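PDB 1GL4: nidogen-1 from Mus musculus, which helps to link basement-membrane components, binding laminin, collagen IV and perlecan, this fragment being its EGF-like module and G2 beta-barrel domain. Local coordinates for residues S182-Y194 against L245-V258. Sequence-based numbering, arbitrary orientation.
Sequences SVHIEPYTELYHY and LPSTQQLSVDSVFV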
loop_
_atom_site.group_PDB
_atom_site.type_symbol
_atom_site.label_atom_id
_atom_site.label_comp_id
_atom_site.label_asym_id
_atom_site.label_seq_id
_atom_site.Cartn_x
_atom_site.Cartn_y
_atom_site.Cartn_z
ATOM N N SER A 182 -14.573 -0.377 14.981
ATOM C CA SER A 182 -13.960 0.091 13.742
ATOM C C SER A 182 -12.982 1.220 14.075
ATOM O O SER A 182 -13.015 1.761 15.181
ATOM C CB SER A 182 -15.037 0.580 12.767
ATOM O OG SER A 182 -15.867 1.558 13.370
ATOM N N VAL A 183 -12.118 1.574 13.123
ATOM C CA VAL A 183 -11.115 2.620 13.333
ATOM C C VAL A 183 -11.049 3.631 12.180
ATOM O O VAL A 183 -11.209 3.269 11.014
ATOM C CB VAL A 183 -9.707 1.976 13.519
ATOM C CG1 VAL A 183 -8.628 3.035 13.466
ATOM C CG2 VAL A 183 -9.648 1.231 14.845
ATOM N N HIS A 184 -10.809 4.897 12.509
ATOM C CA HIS A 184 -10.709 5.946 11.494
ATOM C C HIS A 184 -9.423 6.764 11.608
ATOM O O HIS A 184 -9.031 7.188 12.698
ATOM C CB HIS A 184 -11.900 6.902 11.575
ATOM C CG HIS A 184 -11.831 8.024 10.584
ATOM N ND1 HIS A 184 -11.837 7.816 9.220
ATOM C CD2 HIS A 184 -11.730 9.364 10.757
ATOM C CE1 HIS A 184 -11.744 8.977 8.596
ATOM N NE2 HIS A 184 -11.677 9.933 9.507
ATOM N N ILE A 185 -8.788 6.991 10.464
ATOM C CA ILE A 185 -7.546 7.752 10.379
ATOM C C ILE A 185 -7.720 8.913 9.388
ATOM O O ILE A 185 -8.117 8.710 8.237
ATOM C CB ILE A 185 -6.385 6.825 9.926
ATOM C CG1 ILE A 185 -6.087 5.799 11.027
ATOM C CG2 ILE A 185 -5.136 7.643 9.605
ATOM C CD1 ILE A 185 -5.276 4.602 10.557
ATOM N N GLU A 186 -7.433 10.127 9.851
ATOM C CA GLU A 186 -7.544 11.340 9.033
ATOM C C GLU A 186 -6.282 11.551 8.189
ATOM O O GLU A 186 -5.241 10.974 8.472
ATOM C CB GLU A 186 -7.723 12.561 9.938
ATOM C CG GLU A 186 -9.046 12.640 10.676
ATOM C CD GLU A 186 -10.091 13.392 9.884
ATOM O OE1 GLU A 186 -10.463 12.926 8.785
ATOM O OE2 GLU A 186 -10.535 14.460 10.361
ATOM N N PRO A 187 -6.368 12.386 7.139
ATOM C CA PRO A 187 -5.213 12.665 6.274
ATOM C C PRO A 187 -4.037 13.203 7.090
ATOM O O PRO A 187 -4.236 13.852 8.124
ATOM C CB PRO A 187 -5.761 13.702 5.297
ATOM C CG PRO A 187 -7.191 13.254 5.130
ATOM C CD PRO A 187 -7.600 12.965 6.568
ATOM N N TYR A 188 -2.817 12.936 6.628
ATOM C CA TYR A 188 -1.613 13.390 7.329
ATOM C C TYR A 188 -0.407 13.476 6.391
ATOM O O TYR A 188 -0.451 13.003 5.258
ATOM C CB TYR A 188 -1.285 12.429 8.484
ATOM C CG TYR A 188 -0.937 11.012 8.042
ATOM C CD1 TYR A 188 0.380 10.655 7.727
ATOM C CD2 TYR A 188 -1.926 10.036 7.922
ATOM C CE1 TYR A 188 0.700 9.355 7.302
ATOM C CE2 TYR A 188 -1.615 8.725 7.496
ATOM C CZ TYR A 188 -0.302 8.397 7.192
ATOM O OH TYR A 188 0.018 7.110 6.811
ATOM N N THR A 189 0.664 14.096 6.873
ATOM C CA THR A 189 1.898 14.226 6.107
ATOM C C THR A 189 3.029 13.654 6.956
ATOM O O THR A 189 2.954 13.670 8.188
ATOM C CB THR A 189 2.227 15.711 5.779
ATOM O OG1 THR A 189 2.411 16.440 6.998
ATOM C CG2 THR A 189 1.094 16.352 4.980
ATOM N N GLU A 190 4.062 13.138 6.294
ATOM C CA GLU A 190 5.227 12.558 6.971
ATOM C C GLU A 190 6.491 13.035 6.282
ATOM O O GLU A 190 6.520 13.155 5.058
ATOM C CB GLU A 190 5.236 11.031 6.875
ATOM C CG GLU A 190 4.275 10.278 7.743
ATOM C CD GLU A 190 4.558 8.784 7.679
ATOM O OE1 GLU A 190 4.562 8.240 6.554
ATOM O OE2 GLU A 190 4.783 8.161 8.741
ATOM N N LEU A 191 7.540 13.282 7.060
ATOM C CA LEU A 191 8.808 13.717 6.486
ATOM C C LEU A 191 9.812 12.567 6.469
ATOM O O LEU A 191 10.038 11.906 7.486
ATOM C CB LEU A 191 9.378 14.900 7.273
ATOM C CG LEU A 191 8.511 16.166 7.256
ATOM C CD1 LEU A 191 9.201 17.279 8.040
ATOM C CD2 LEU A 191 8.267 16.604 5.819
ATOM N N TYR A 192 10.399 12.331 5.300
ATOM C CA TYR A 192 11.380 11.270 5.123
ATOM C C TYR A 192 12.744 11.907 4.865
ATOM O O TYR A 192 12.946 12.564 3.841
ATOM C CB TYR A 192 10.976 10.362 3.949
ATOM C CG TYR A 192 9.800 9.448 4.262
ATOM C CD1 TYR A 192 8.511 9.960 4.424
ATOM C CD2 TYR A 192 9.992 8.081 4.453
ATOM C CE1 TYR A 192 7.429 9.122 4.780
ATOM C CE2 TYR A 192 8.927 7.236 4.811
ATOM C CZ TYR A 192 7.650 7.764 4.974
ATOM O OH TYR A 192 6.607 6.934 5.345
ATOM N N HIS A 193 13.668 11.704 5.804
ATOM C CA HIS A 193 15.022 12.257 5.729
ATOM C C HIS A 193 16.024 11.275 5.113
ATOM O O HIS A 193 16.123 10.125 5.544
ATOM C CB HIS A 193 15.489 12.654 7.134
ATOM C CG HIS A 193 14.552 13.586 7.838
ATOM N ND1 HIS A 193 14.451 14.924 7.518
ATOM C CD2 HIS A 193 13.625 13.359 8.800
ATOM C CE1 HIS A 193 13.500 15.479 8.248
ATOM N NE2 HIS A 193 12.982 14.552 9.034
ATOM N N TYR A 194 16.769 11.745 4.113
ATOM C CA TYR A 194 17.761 10.920 3.421
ATOM C C TYR A 194 19.200 11.321 3.747
ATOM O O TYR A 194 19.516 12.509 3.839
ATOM C CB TYR A 194 17.569 11.012 1.901
ATOM C CG TYR A 194 18.732 10.437 1.113
ATOM C CD1 TYR A 194 18.868 9.058 0.935
ATOM C CD2 TYR A 194 19.740 11.268 0.612
ATOM C CE1 TYR A 194 19.977 8.521 0.287
ATOM C CE2 TYR A 194 20.860 10.738 -0.037
ATOM C CZ TYR A 194 20.972 9.365 -0.193
ATOM O OH TYR A 194 22.087 8.828 -0.801
ATOM N N LEU A 245 20.156 12.991 -4.043
ATOM C CA LEU A 245 18.737 12.967 -3.691
ATOM C C LEU A 245 18.451 14.070 -2.674
ATOM O O LEU A 245 19.345 14.487 -1.935
ATOM C CB LEU A 245 18.366 11.612 -3.085
ATOM C CG LEU A 245 18.236 10.430 -4.048
ATOM C CD1 LEU A 245 18.043 9.145 -3.264
ATOM C CD2 LEU A 245 17.064 10.671 -4.989
ATOM N N PRO A 246 17.202 14.557 -2.621
ATOM C CA PRO A 246 16.859 15.614 -1.666
ATOM C C PRO A 246 17.113 15.122 -0.246
ATOM O O PRO A 246 16.913 13.940 0.047
ATOM C CB PRO A 246 15.374 15.856 -1.936
ATOM C CG PRO A 246 15.230 15.496 -3.386
ATOM C CD PRO A 246 16.053 14.237 -3.484
ATOM N N SER A 247 17.559 16.018 0.629
ATOM C CA SER A 247 17.830 15.638 2.009
ATOM C C SER A 247 16.531 15.366 2.769
ATOM O O SER A 247 16.524 14.620 3.748
ATOM C CB SER A 247 18.649 16.729 2.712
ATOM O OG SER A 247 18.110 18.017 2.472
ATOM N N THR A 248 15.436 15.964 2.307
ATOM C CA THR A 248 14.130 15.776 2.934
ATOM C C THR A 248 13.012 15.792 1.890
ATOM O O THR A 248 12.969 16.677 1.035
ATOM C CB THR A 248 13.826 16.886 3.961
ATOM O OG1 THR A 248 14.875 16.944 4.934
ATOM C CG2 THR A 248 12.503 16.603 4.672
ATOM N N GLN A 249 12.117 14.807 1.959
ATOM C CA GLN A 249 10.976 14.732 1.045
ATOM C C GLN A 249 9.705 14.576 1.881
ATOM O O GLN A 249 9.727 13.966 2.946
ATOM C CB GLN A 249 11.125 13.547 0.078
ATOM C CG GLN A 249 12.361 13.637 -0.829
ATOM C CD GLN A 249 12.462 12.488 -1.818
ATOM O OE1 GLN A 249 13.451 12.363 -2.545
ATOM N NE2 GLN A 249 11.441 11.646 -1.853
ATOM N N GLN A 250 8.598 15.128 1.401
ATOM C CA GLN A 250 7.347 15.042 2.145
ATOM C C GLN A 250 6.322 14.113 1.514
ATOM O O GLN A 250 5.997 14.241 0.333
ATOM C CB GLN A 250 6.739 16.438 2.310
ATOM C CG GLN A 250 5.357 16.445 2.948
ATOM C CD GLN A 250 4.782 17.845 3.073
ATOM O OE1 GLN A 250 3.606 18.070 2.796
ATOM N NE2 GLN A 250 5.611 18.788 3.496
ATOM N N LEU A 251 5.823 13.171 2.311
ATOM C CA LEU A 251 4.810 12.235 1.840
ATOM C C LEU A 251 3.452 12.734 2.331
ATOM O O LEU A 251 3.252 12.926 3.536
ATOM C CB LEU A 251 5.062 10.825 2.392
ATOM C CG LEU A 251 4.126 9.717 1.883
ATOM C CD1 LEU A 251 4.535 9.326 0.468
ATOM C CD2 LEU A 251 4.198 8.482 2.799
ATOM N N SER A 252 2.532 12.958 1.397
ATOM C CA SER A 252 1.183 13.414 1.730
ATOM C C SER A 252 0.239 12.216 1.592
ATOM O O SER A 252 0.151 11.601 0.523
ATOM C CB SER A 252 0.763 14.550 0.790
ATOM O OG SER A 252 1.615 15.678 0.964
ATOM N N VAL A 253 -0.454 11.889 2.681
ATOM C CA VAL A 253 -1.357 10.740 2.715
ATOM C C VAL A 253 -2.809 11.125 2.961
ATOM O O VAL A 253 -3.094 11.988 3.791
ATOM C CB VAL A 253 -0.935 9.756 3.829
ATOM C CG1 VAL A 253 -1.821 8.517 3.800
ATOM C CG2 VAL A 253 0.535 9.377 3.663
ATOM N N ASP A 254 -3.723 10.470 2.250
ATOM C CA ASP A 254 -5.149 10.737 2.415
ATOM C C ASP A 254 -6.007 9.545 1.989
ATOM O O ASP A 254 -5.491 8.540 1.513
ATOM C CB ASP A 254 -5.560 11.977 1.615
ATOM C CG ASP A 254 -5.837 11.664 0.157
ATOM O OD1 ASP A 254 -4.922 11.200 -0.553
ATOM O OD2 ASP A 254 -6.985 11.880 -0.278
ATOM N N SER A 255 -7.319 9.668 2.183
ATOM C CA SER A 255 -8.270 8.620 1.820
ATOM C C SER A 255 -7.898 7.281 2.447
ATOM O O SER A 255 -7.922 6.237 1.781
ATOM C CB SER A 255 -8.335 8.478 0.298
ATOM O OG SER A 255 -8.572 9.735 -0.318
ATOM N N VAL A 256 -7.554 7.315 3.732
ATOM C CA VAL A 256 -7.164 6.110 4.454
ATOM C C VAL A 256 -8.373 5.301 4.920
ATOM O O VAL A 256 -9.318 5.854 5.483
ATOM C CB VAL A 256 -6.307 6.457 5.691
ATOM C CG1 VAL A 256 -5.861 5.182 6.397
ATOM C CG2 VAL A 256 -5.103 7.280 5.276
ATOM N N PHE A 257 -8.330 3.991 4.673
ATOM C CA PHE A 257 -9.401 3.075 5.075
ATOM C C PHE A 257 -8.784 1.820 5.680
ATOM O O PHE A 257 -7.818 1.280 5.139
ATOM C CB PHE A 257 -10.248 2.621 3.880
ATOM C CG PHE A 257 -11.132 3.683 3.304
ATOM C CD1 PHE A 257 -10.628 4.626 2.416
ATOM C CD2 PHE A 257 -12.488 3.714 3.618
ATOM C CE1 PHE A 257 -11.462 5.586 1.842
ATOM C CE2 PHE A 257 -13.334 4.672 3.050
ATOM C CZ PHE A 257 -12.818 5.609 2.160
ATOM N N VAL A 258 -9.339 1.356 6.796
ATOM C CA VAL A 258 -8.843 0.136 7.428
ATOM C C VAL A 258 -10.066 -0.713 7.762
ATOM O O VAL A 258 -11.115 -0.181 8.126
ATOM C CB VAL A 258 -8.019 0.433 8.718
ATOM C CG1 VAL A 258 -6.854 1.348 8.389
ATOM C CG2 VAL A 258 -8.907 1.059 9.792
HETATM O O HOH W 1 -12.343 -0.252 10.886
HETATM O O HOH W 2 -11.222 3.220 8.287
HETATM O O HOH W 3 -7.817 9.557 5.612
HETATM O O HOH W 4 -9.901 5.808 8.066
HETATM O O HOH W 5 22.247 10.414 -3.543
#
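L245 opens the contact by laying CB over one face of the Y194 ring, a CH-pi contact 4.2 Å from CB to the ring centroid, while the phenol OH of Y194 bonds to E235. S247 O then accepts the Y194 N-H, and the regular ladder begins. Next, T248 OG1 meets the edge of the H193 imidazole in a weak bond, 3.3 Å from ND1. Q249, L251 and V253 each exchange a pair of backbone hydrogen bonds with Y192, E190 and Y188 respectively; Y192 N to Q249 O, at 2.9 Å, is almost straight (178°). L251 lays CD2 against the hydrogen-bonded pair in which Y192 OH donates to E190 OE1 (2.7 Å); E190 OE2 forms a salt bridge with R205. V253 CB packs on a face of the Y188 ring, 3.8 Å from its centroid; CG of Y188, wedged between backbone N and carbonyl carbon (chi1 64°), folds the ring back over the partner strand, where R205 adds a cation-pi contact. A serine in place of Y188 would probably leave V253 without its aromatic lid and R205 without its cation-pi partner. Past D254 the strands part, and two waters span each facing pair, one joining V256 N to I185 O and one V256 O to I185 N, with V258 and V183 joined likewise. The whole is an antiparallel strand pair of the G2 beta-barrel, directly hydrogen-bonded from S247 to V253 and water-bridged at the V256-V258 end.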